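Local coordinates for protein nicotinate-nucleotide pyrophosphorylase (Francisella tularensis subsp. tularensis, PDB 3TQV) that probably catalyses the decarboxylating transfer of a phosphoribosyl group from 5-phospho-alpha-D-ribose 1-diphosphate to quinolinate, yielding nicotinate ribonucleotide for NAD biosynthesis, at residues Lys13-Ile18 with Phe148-Lys153; Asp17-Leu22 with Ala64-Asn69. All blocks are in the same frame, centred on the assembly; numbering follows the deposited sequence.

Contact 1. Residues Lys13-Ile18 with Phe148-Lys153; sequences KVPNDI and FRLAQK
Pro15 and Leu150 make the one direct meeting of side chains here, and it is wholly apolar. Two ring carbons of the proline meet a single methyl: Leu150 CD1 lies 3.8 Å from Pro15 CD and 4.0 Å from Pro15 CG, and the two side chains run at about a right angle. Leu150 leaves its helix toward the 13-18 segment, and with CG anti to its own carbonyl carbon (chi1 -72°) and chi2 near trans (175°) its CD1 lies against the proline.

The second kind of contact is side chain against backbone. Val14 sends one branch, CG2, onto the first turn of helix 149-159, 3.9 Å from Ala151 CA and 4.0 Å from Leu150 O. Val14 CA and Ala151 CA are 6.1 Å apart, a close approach that the small alanine side chain probably helps. No hydrogen bond crosses the interface.

Polar groups of the helix have partners in other parts of the structure. Lys153 NZ forms a salt bridge with Asp140 and hydrogen bonds to the carbonyls of Thr141 and Arg165, two residues predicted to bind substrate. The amide N of Arg149 is hydrogen-bonded to Glu29 of the second subunit.

The contact thus joins the loop leading into helix 16-31, with Pro15 in the N-cap position, to the start of helix 149-159, with Phe148 in its N-cap position. That second helix belongs to the C-terminal domain, whose family is of the TIM-barrel clan, so a loop from near the chain's N-terminus lies against that domain. Helix 100-130 also packs on helix 149-159, Leu117 meeting Ala151, while Val19, in helix 16-31, packs on Val14.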
ATOM      1  N   LYS B  13       5.967  15.367  10.708  1.00 41.40           N
ATOM      2  CA  LYS B  13       6.303  14.245  11.566  1.00 40.68           C
ATOM      3  C   LYS B  13       5.026  13.464  11.838  1.00 36.97           C
ATOM      4  O   LYS B  13       3.962  14.049  11.964  1.00 37.17           O
ATOM      5  CB  LYS B  13       6.916  14.714  12.884  1.00 40.81           C
ATOM      6  CG  LYS B  13       7.297  13.557  13.807  1.00 51.10           C
ATOM      7  CD  LYS B  13       7.132  13.909  15.281  1.00 50.02           C
ATOM      8  CE  LYS B  13       7.496  12.731  16.180  1.00 55.22           C
ATOM      9  NZ  LYS B  13       8.865  12.219  15.894  1.00 52.52           N
ATOM     10  N   VAL B  14       5.132  12.144  11.915  1.00 33.47           N
ATOM     11  CA  VAL B  14       3.992  11.302  12.256  1.00 32.34           C
ATOM     12  C   VAL B  14       3.914  11.165  13.764  1.00 36.87           C
ATOM     13  O   VAL B  14       4.923  10.904  14.414  1.00 39.85           O
ATOM     14  CB  VAL B  14       4.122   9.897  11.634  1.00 27.54           C
ATOM     15  CG1 VAL B  14       2.911   9.012  12.004  1.00 19.93           C
ATOM     16  CG2 VAL B  14       4.294  10.007  10.126  1.00 23.21           C
ATOM     17  N   PRO B  15       2.712  11.341  14.333  1.00 29.44           N
ATOM     18  CA  PRO B  15       2.653  11.323  15.799  1.00 26.92           C
ATOM     19  C   PRO B  15       3.125   9.979  16.341  1.00 27.37           C
ATOM     20  O   PRO B  15       2.853   8.932  15.741  1.00 21.66           O
ATOM     21  CB  PRO B  15       1.164  11.556  16.100  1.00 21.25           C
ATOM     22  CG  PRO B  15       0.623  12.212  14.850  1.00 17.75           C
ATOM     23  CD  PRO B  15       1.389  11.576  13.725  1.00 22.59           C
ATOM     24  N   ASN B  16       3.826  10.022  17.465  1.00 26.76           N
ATOM     25  CA  ASN B  16       4.407   8.831  18.053  1.00 27.99           C
ATOM     26  C   ASN B  16       3.406   7.719  18.299  1.00 23.05           C
ATOM     27  O   ASN B  16       3.676   6.566  17.976  1.00 21.78           O
ATOM     28  CB  ASN B  16       5.130   9.178  19.353  1.00 37.20           C
ATOM     29  CG  ASN B  16       6.257  10.170  19.144  1.00 48.80           C
ATOM     30  OD1 ASN B  16       6.850  10.252  18.065  1.00 59.47           O
ATOM     31  ND2 ASN B  16       6.560  10.931  20.183  1.00 44.73           N
ATOM     32  N   ASP B  17       2.255   8.058  18.874  1.00 32.48           N
ATOM     33  CA  ASP B  17       1.250   7.046  19.180  1.00 27.93           C
ATOM     34  C   ASP B  17       0.800   6.277  17.935  1.00 28.63           C
ATOM     35  O   ASP B  17       0.501   5.089  18.018  1.00 29.44           O
ATOM     36  CB  ASP B  17       0.058   7.623  19.972  1.00 32.62           C
ATOM     37  CG  ASP B  17      -0.620   8.807  19.278  1.00 32.05           C
ATOM     38  OD1 ASP B  17      -0.229   9.158  18.147  1.00 30.48           O
ATOM     39  OD2 ASP B  17      -1.561   9.389  19.870  1.00 37.31           O
ATOM     40  N   ILE B  18       0.774   6.954  16.788  1.00 32.63           N
ATOM     41  CA  ILE B  18       0.449   6.316  15.515  1.00 26.83           C
ATOM     42  C   ILE B  18       1.615   5.458  14.985  1.00 29.05           C
ATOM     43  O   ILE B  18       1.409   4.399  14.404  1.00 28.17           O
ATOM     44  CB  ILE B  18       0.064   7.360  14.450  1.00 27.40           C
ATOM     45  CG1 ILE B  18      -1.215   8.089  14.840  1.00 24.05           C
ATOM     46  CG2 ILE B  18      -0.116   6.706  13.087  1.00 19.37           C
ATOM     47  CD1 ILE B  18      -2.464   7.251  14.674  1.00 22.75           C
ATOM     48  N   PHE B 148      -2.747   4.489   7.080  1.00 10.69           N
ATOM     49  CA  PHE B 148      -1.484   5.114   6.714  1.00 13.22           C
ATOM     50  C   PHE B 148      -1.744   6.493   6.159  1.00 12.70           C
ATOM     51  O   PHE B 148      -1.001   6.955   5.293  1.00 13.45           O
ATOM     52  CB  PHE B 148      -0.761   4.291   5.644  1.00 10.09           C
ATOM     53  CG  PHE B 148      -0.094   3.064   6.176  1.00 10.47           C
ATOM     54  CD1 PHE B 148       1.269   3.069   6.445  1.00 13.17           C
ATOM     55  CD2 PHE B 148      -0.830   1.906   6.404  1.00  7.12           C
ATOM     56  CE1 PHE B 148       1.906   1.950   6.961  1.00 10.06           C
ATOM     57  CE2 PHE B 148      -0.216   0.759   6.902  1.00  8.60           C
ATOM     58  CZ  PHE B 148       1.174   0.776   7.183  1.00 10.07           C
ATOM     59  N   ARG B 149      -2.801   7.137   6.646  1.00 11.62           N
ATOM     60  CA  ARG B 149      -3.133   8.484   6.202  1.00 13.30           C
ATOM     61  C   ARG B 149      -1.994   9.447   6.506  1.00 16.52           C
ATOM     62  O   ARG B 149      -1.429  10.062   5.603  1.00 18.57           O
ATOM     63  CB  ARG B 149      -4.418   8.969   6.872  1.00 14.44           C
ATOM     64  CG  ARG B 149      -4.594  10.471   6.848  1.00 23.30           C
ATOM     65  CD  ARG B 149      -5.064  11.012   5.510  1.00 20.67           C
ATOM     66  NE  ARG B 149      -6.438  10.598   5.248  1.00 20.28           N
ATOM     67  CZ  ARG B 149      -6.778   9.873   4.196  1.00 15.26           C
ATOM     68  NH1 ARG B 149      -5.841   9.516   3.329  1.00 20.70           N
ATOM     69  NH2 ARG B 149      -8.032   9.509   4.006  1.00 10.74           N
ATOM     70  N   LEU B 150      -1.650   9.559   7.784  1.00 14.76           N
ATOM     71  CA  LEU B 150      -0.600  10.473   8.202  1.00 20.40           C
ATOM     72  C   LEU B 150       0.784  10.017   7.717  1.00 19.80           C
ATOM     73  O   LEU B 150       1.598  10.823   7.254  1.00 18.27           O
ATOM     74  CB  LEU B 150      -0.639  10.660   9.724  1.00 18.39           C
ATOM     75  CG  LEU B 150      -1.823  11.502  10.221  1.00 21.78           C
ATOM     76  CD1 LEU B 150      -1.856  11.536  11.741  1.00 20.12           C
ATOM     77  CD2 LEU B 150      -1.796  12.929   9.653  1.00 20.72           C
ATOM     78  N   ALA B 151       1.029   8.714   7.810  1.00 18.04           N
ATOM     79  CA  ALA B 151       2.284   8.130   7.348  1.00 17.38           C
ATOM     80  C   ALA B 151       2.570   8.506   5.901  1.00 18.55           C
ATOM     81  O   ALA B 151       3.702   8.866   5.568  1.00 23.91           O
ATOM     82  CB  ALA B 151       2.262   6.598   7.521  1.00 12.52           C
ATOM     83  N   GLN B 152       1.549   8.435   5.041  1.00 17.26           N
ATOM     84  CA  GLN B 152       1.706   8.827   3.636  1.00 13.71           C
ATOM     85  C   GLN B 152       1.751  10.359   3.382  1.00 18.74           C
ATOM     86  O   GLN B 152       2.414  10.825   2.464  1.00 23.30           O
ATOM     87  CB  GLN B 152       0.648   8.142   2.759  1.00 11.16           C
ATOM     88  CG  GLN B 152       0.837   6.627   2.672  1.00 15.29           C
ATOM     89  CD  GLN B 152       0.305   6.026   1.368  1.00 12.72           C
ATOM     90  OE1 GLN B 152       1.074   5.726   0.437  1.00 17.89           O
ATOM     91  NE2 GLN B 152      -1.012   5.851   1.295  1.00 12.48           N
ATOM     92  N   LYS B 153       1.034  11.134   4.182  1.00 14.58           N
ATOM     93  CA  LYS B 153       1.126  12.586   4.106  1.00 17.51           C
ATOM     94  C   LYS B 153       2.573  12.988   4.416  1.00 22.77           C
ATOM     95  O   LYS B 153       3.160  13.854   3.764  1.00 19.12           O
ATOM     96  CB  LYS B 153       0.173  13.222   5.119  1.00 21.98           C
ATOM     97  CG  LYS B 153      -1.313  12.969   4.858  1.00 17.89           C
ATOM     98  CD  LYS B 153      -1.810  13.808   3.700  1.00 16.77           C
ATOM     99  CE  LYS B 153      -3.297  13.672   3.469  1.00 18.24           C
ATOM    100  NZ  LYS B 153      -3.728  14.391   2.224  1.00 17.99           N
TER

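Contact 2. Residues Asp17-Leu22 with Ala64-Asn69; sequences DIVTRL and ANEVIN
Val19 lays its CG1 methyl against the aliphatic part of Glu66, 3.6 Å from Glu66 CB and 3.8 Å from Glu66 CG. That methyl stands anti to the valine's backbone N (chi1 162°), and both side chains leave their helices toward each other. The two stems meet at a slant, and this is the hydrophobic half of the contact.

Glu66 then bends. Its chain leaves the backbone extended, folds at chi2 (48°), and carries the carboxylate past Val19 to Thr20. Along the way Glu66 CG comes within 3.9 Å of Thr20 CA. At the end Glu66 OE2 lies 3.5 Å from Thr20 OG1 and 3.9 Å from Thr20 CG2, so it borders both branches. No hydrogen bond is made between them; the partner of Thr20 OG1 is the carbonyl of Asn16, one turn back in its own helix.

One glutamate therefore bridges two consecutive residues of the facing helix, its methylenes on the buried valine and its carboxylate beside the less buried threonine. This is a helix-to-helix contact, away from the predicted substrate site: helix 16-31 meets helix 61-71 of the N-terminal domain, with 6.5 Å between Thr20 CA and Glu66 CA. Around it, Phe63 of helix 61-71 touches Val19 and Leu22, and Val23 continues the seam along Glu66 and Val67, while helix 100-130 backs helix 61-71 through Ile110.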
ATOM      1  N   ASP B  17       2.255   8.058  18.874  1.00 32.48           N
ATOM      2  CA  ASP B  17       1.250   7.046  19.180  1.00 27.93           C
ATOM      3  C   ASP B  17       0.800   6.277  17.935  1.00 28.63           C
ATOM      4  O   ASP B  17       0.501   5.089  18.018  1.00 29.44           O
ATOM      5  CB  ASP B  17       0.058   7.623  19.972  1.00 32.62           C
ATOM      6  CG  ASP B  17      -0.620   8.807  19.278  1.00 32.05           C
ATOM      7  OD1 ASP B  17      -0.229   9.158  18.147  1.00 30.48           O
ATOM      8  OD2 ASP B  17      -1.561   9.389  19.870  1.00 37.31           O
ATOM      9  N   ILE B  18       0.774   6.954  16.788  1.00 32.63           N
ATOM     10  CA  ILE B  18       0.449   6.316  15.515  1.00 26.83           C
ATOM     11  C   ILE B  18       1.615   5.458  14.985  1.00 29.05           C
ATOM     12  O   ILE B  18       1.409   4.399  14.404  1.00 28.17           O
ATOM     13  CB  ILE B  18       0.064   7.360  14.450  1.00 27.40           C
ATOM     14  CG1 ILE B  18      -1.215   8.089  14.840  1.00 24.05           C
ATOM     15  CG2 ILE B  18      -0.116   6.706  13.087  1.00 19.37           C
ATOM     16  CD1 ILE B  18      -2.464   7.251  14.674  1.00 22.75           C
ATOM     17  N   VAL B  19       2.845   5.914  15.173  1.00 24.95           N
ATOM     18  CA  VAL B  19       3.992   5.104  14.789  1.00 28.43           C
ATOM     19  C   VAL B  19       4.020   3.841  15.646  1.00 32.10           C
ATOM     20  O   VAL B  19       4.207   2.731  15.142  1.00 28.95           O
ATOM     21  CB  VAL B  19       5.316   5.882  14.932  1.00 29.23           C
ATOM     22  CG1 VAL B  19       6.496   4.935  14.959  1.00 27.75           C
ATOM     23  CG2 VAL B  19       5.458   6.898  13.802  1.00 28.51           C
ATOM     24  N   THR B  20       3.805   4.021  16.943  1.00 28.90           N
ATOM     25  CA  THR B  20       3.823   2.913  17.875  1.00 28.25           C
ATOM     26  C   THR B  20       2.795   1.843  17.510  1.00 27.54           C
ATOM     27  O   THR B  20       3.138   0.670  17.362  1.00 26.63           O
ATOM     28  CB  THR B  20       3.596   3.399  19.330  1.00 34.11           C
ATOM     29  OG1 THR B  20       4.705   4.208  19.744  1.00 32.68           O
ATOM     30  CG2 THR B  20       3.452   2.209  20.291  1.00 25.36           C
ATOM     31  N   ARG B  21       1.539   2.250  17.363  1.00 39.85           N
ATOM     32  CA  ARG B  21       0.453   1.299  17.143  1.00 37.96           C
ATOM     33  C   ARG B  21       0.616   0.523  15.841  1.00 37.29           C
ATOM     34  O   ARG B  21       0.320  -0.667  15.768  1.00 33.56           O
ATOM     35  CB  ARG B  21      -0.890   2.016  17.137  1.00 34.34           C
ATOM     36  CG  ARG B  21      -2.058   1.088  16.991  1.00 31.60           C
ATOM     37  CD  ARG B  21      -3.059   1.683  16.041  1.00 33.82           C
ATOM     38  NE  ARG B  21      -3.561   2.962  16.529  1.00 35.84           N
ATOM     39  CZ  ARG B  21      -4.120   3.887  15.752  1.00 37.53           C
ATOM     40  NH1 ARG B  21      -4.228   3.682  14.445  1.00 45.59           N
ATOM     41  NH2 ARG B  21      -4.550   5.024  16.278  1.00 40.41           N
ATOM     42  N   LEU B  22       1.074   1.219  14.811  1.00 23.71           N
ATOM     43  CA  LEU B  22       1.316   0.612  13.519  1.00 17.35           C
ATOM     44  C   LEU B  22       2.455  -0.419  13.567  1.00 21.82           C
ATOM     45  O   LEU B  22       2.419  -1.436  12.883  1.00 22.65           O
ATOM     46  CB  LEU B  22       1.629   1.702  12.498  1.00 16.92           C
ATOM     47  CG  LEU B  22       0.460   2.155  11.627  1.00 19.87           C
ATOM     48  CD1 LEU B  22       0.833   3.389  10.818  1.00 18.03           C
ATOM     49  CD2 LEU B  22       0.009   1.018  10.717  1.00 16.83           C
ATOM     50  N   ALA B  64      11.232   2.248  11.763  1.00 17.38           N
ATOM     51  CA  ALA B  64      12.361   1.355  11.989  1.00 14.20           C
ATOM     52  C   ALA B  64      12.832   1.483  13.429  1.00 19.92           C
ATOM     53  O   ALA B  64      12.941   0.494  14.141  1.00 16.61           O
ATOM     54  CB  ALA B  64      13.473   1.688  11.050  1.00 13.23           C
ATOM     55  N   ASN B  65      13.098   2.716  13.853  1.00 30.87           N
ATOM     56  CA  ASN B  65      13.453   2.995  15.235  1.00 31.77           C
ATOM     57  C   ASN B  65      12.467   2.366  16.214  1.00 33.86           C
ATOM     58  O   ASN B  65      12.862   1.813  17.248  1.00 32.20           O
ATOM     59  CB  ASN B  65      13.510   4.508  15.475  1.00 31.62           C
ATOM     60  CG  ASN B  65      14.763   5.165  14.883  1.00 37.83           C
ATOM     61  OD1 ASN B  65      15.709   4.490  14.478  1.00 37.55           O
ATOM     62  ND2 ASN B  65      14.768   6.493  14.847  1.00 35.22           N
ATOM     63  N   GLU B  66      11.179   2.457  15.893  1.00 20.09           N
ATOM     64  CA  GLU B  66      10.158   2.009  16.818  1.00 22.82           C
ATOM     65  C   GLU B  66      10.101   0.491  16.858  1.00 21.04           C
ATOM     66  O   GLU B  66       9.858  -0.095  17.917  1.00 22.94           O
ATOM     67  CB  GLU B  66       8.803   2.637  16.488  1.00 19.91           C
ATOM     68  CG  GLU B  66       7.661   2.270  17.444  1.00 22.78           C
ATOM     69  CD  GLU B  66       8.035   2.425  18.911  1.00 25.06           C
ATOM     70  OE1 GLU B  66       9.033   3.126  19.216  1.00 28.51           O
ATOM     71  OE2 GLU B  66       7.329   1.842  19.763  1.00 22.94           O
ATOM     72  N   VAL B  67      10.350  -0.144  15.712  1.00 15.96           N
ATOM     73  CA  VAL B  67      10.504  -1.598  15.659  1.00 16.24           C
ATOM     74  C   VAL B  67      11.635  -2.050  16.575  1.00 16.37           C
ATOM     75  O   VAL B  67      11.432  -2.894  17.445  1.00 16.99           O
ATOM     76  CB  VAL B  67      10.775  -2.106  14.225  1.00 15.44           C
ATOM     77  CG1 VAL B  67      10.968  -3.612  14.219  1.00 10.91           C
ATOM     78  CG2 VAL B  67       9.653  -1.708  13.282  1.00 11.53           C
ATOM     79  N   ILE B  68      12.833  -1.501  16.384  1.00 20.94           N
ATOM     80  CA  ILE B  68      13.953  -1.802  17.285  1.00 20.09           C
ATOM     81  C   ILE B  68      13.525  -1.681  18.746  1.00 22.37           C
ATOM     82  O   ILE B  68      13.633  -2.629  19.531  1.00 23.77           O
ATOM     83  CB  ILE B  68      15.152  -0.848  17.063  1.00 24.32           C
ATOM     84  CG1 ILE B  68      15.846  -1.172  15.753  1.00 25.56           C
ATOM     85  CG2 ILE B  68      16.159  -0.956  18.198  1.00 26.59           C
ATOM     86  CD1 ILE B  68      15.583  -2.584  15.288  1.00 21.27           C
ATOM     87  N   ASN B  69      13.031  -0.495  19.084  1.00 30.72           N
ATOM     88  CA  ASN B  69      12.606  -0.144  20.428  1.00 29.56           C
ATOM     89  C   ASN B  69      11.661  -1.158  21.055  1.00 31.00           C
ATOM     90  O   ASN B  69      11.789  -1.490  22.243  1.00 32.53           O
ATOM     91  CB  ASN B  69      11.922   1.220  20.394  1.00 28.25           C
ATOM     92  CG  ASN B  69      11.630   1.750  21.774  1.00 32.43           C
ATOM     93  OD1 ASN B  69      10.494   2.119  22.091  1.00 32.33           O
ATOM     94  ND2 ASN B  69      12.657   1.781  22.613  1.00 32.63           N
TER

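Overall arrangement
Contact 1 uses the loop leading into helix 16-31 and contact 2 the first turns of that helix, so one continuous stretch meets both domains: helix 149-159 of the C-terminal domain and helix 61-71 of the N-terminal one. Their centres are about 11 Å apart. Contact 1 lies nearer the centre of the chain, and the Leu150 side chain is about 10 Å from those of Arg142 and Arg165, predicted to bind substrate; contact 2 lies away from such sites. Both are partly buried. Contact 1 is apolar between its side chains, whereas contact 2 grades from methyl packing to a carboxylate. They touch directly, Phe148 CZ lying 3.7 Å from Leu22 CD2.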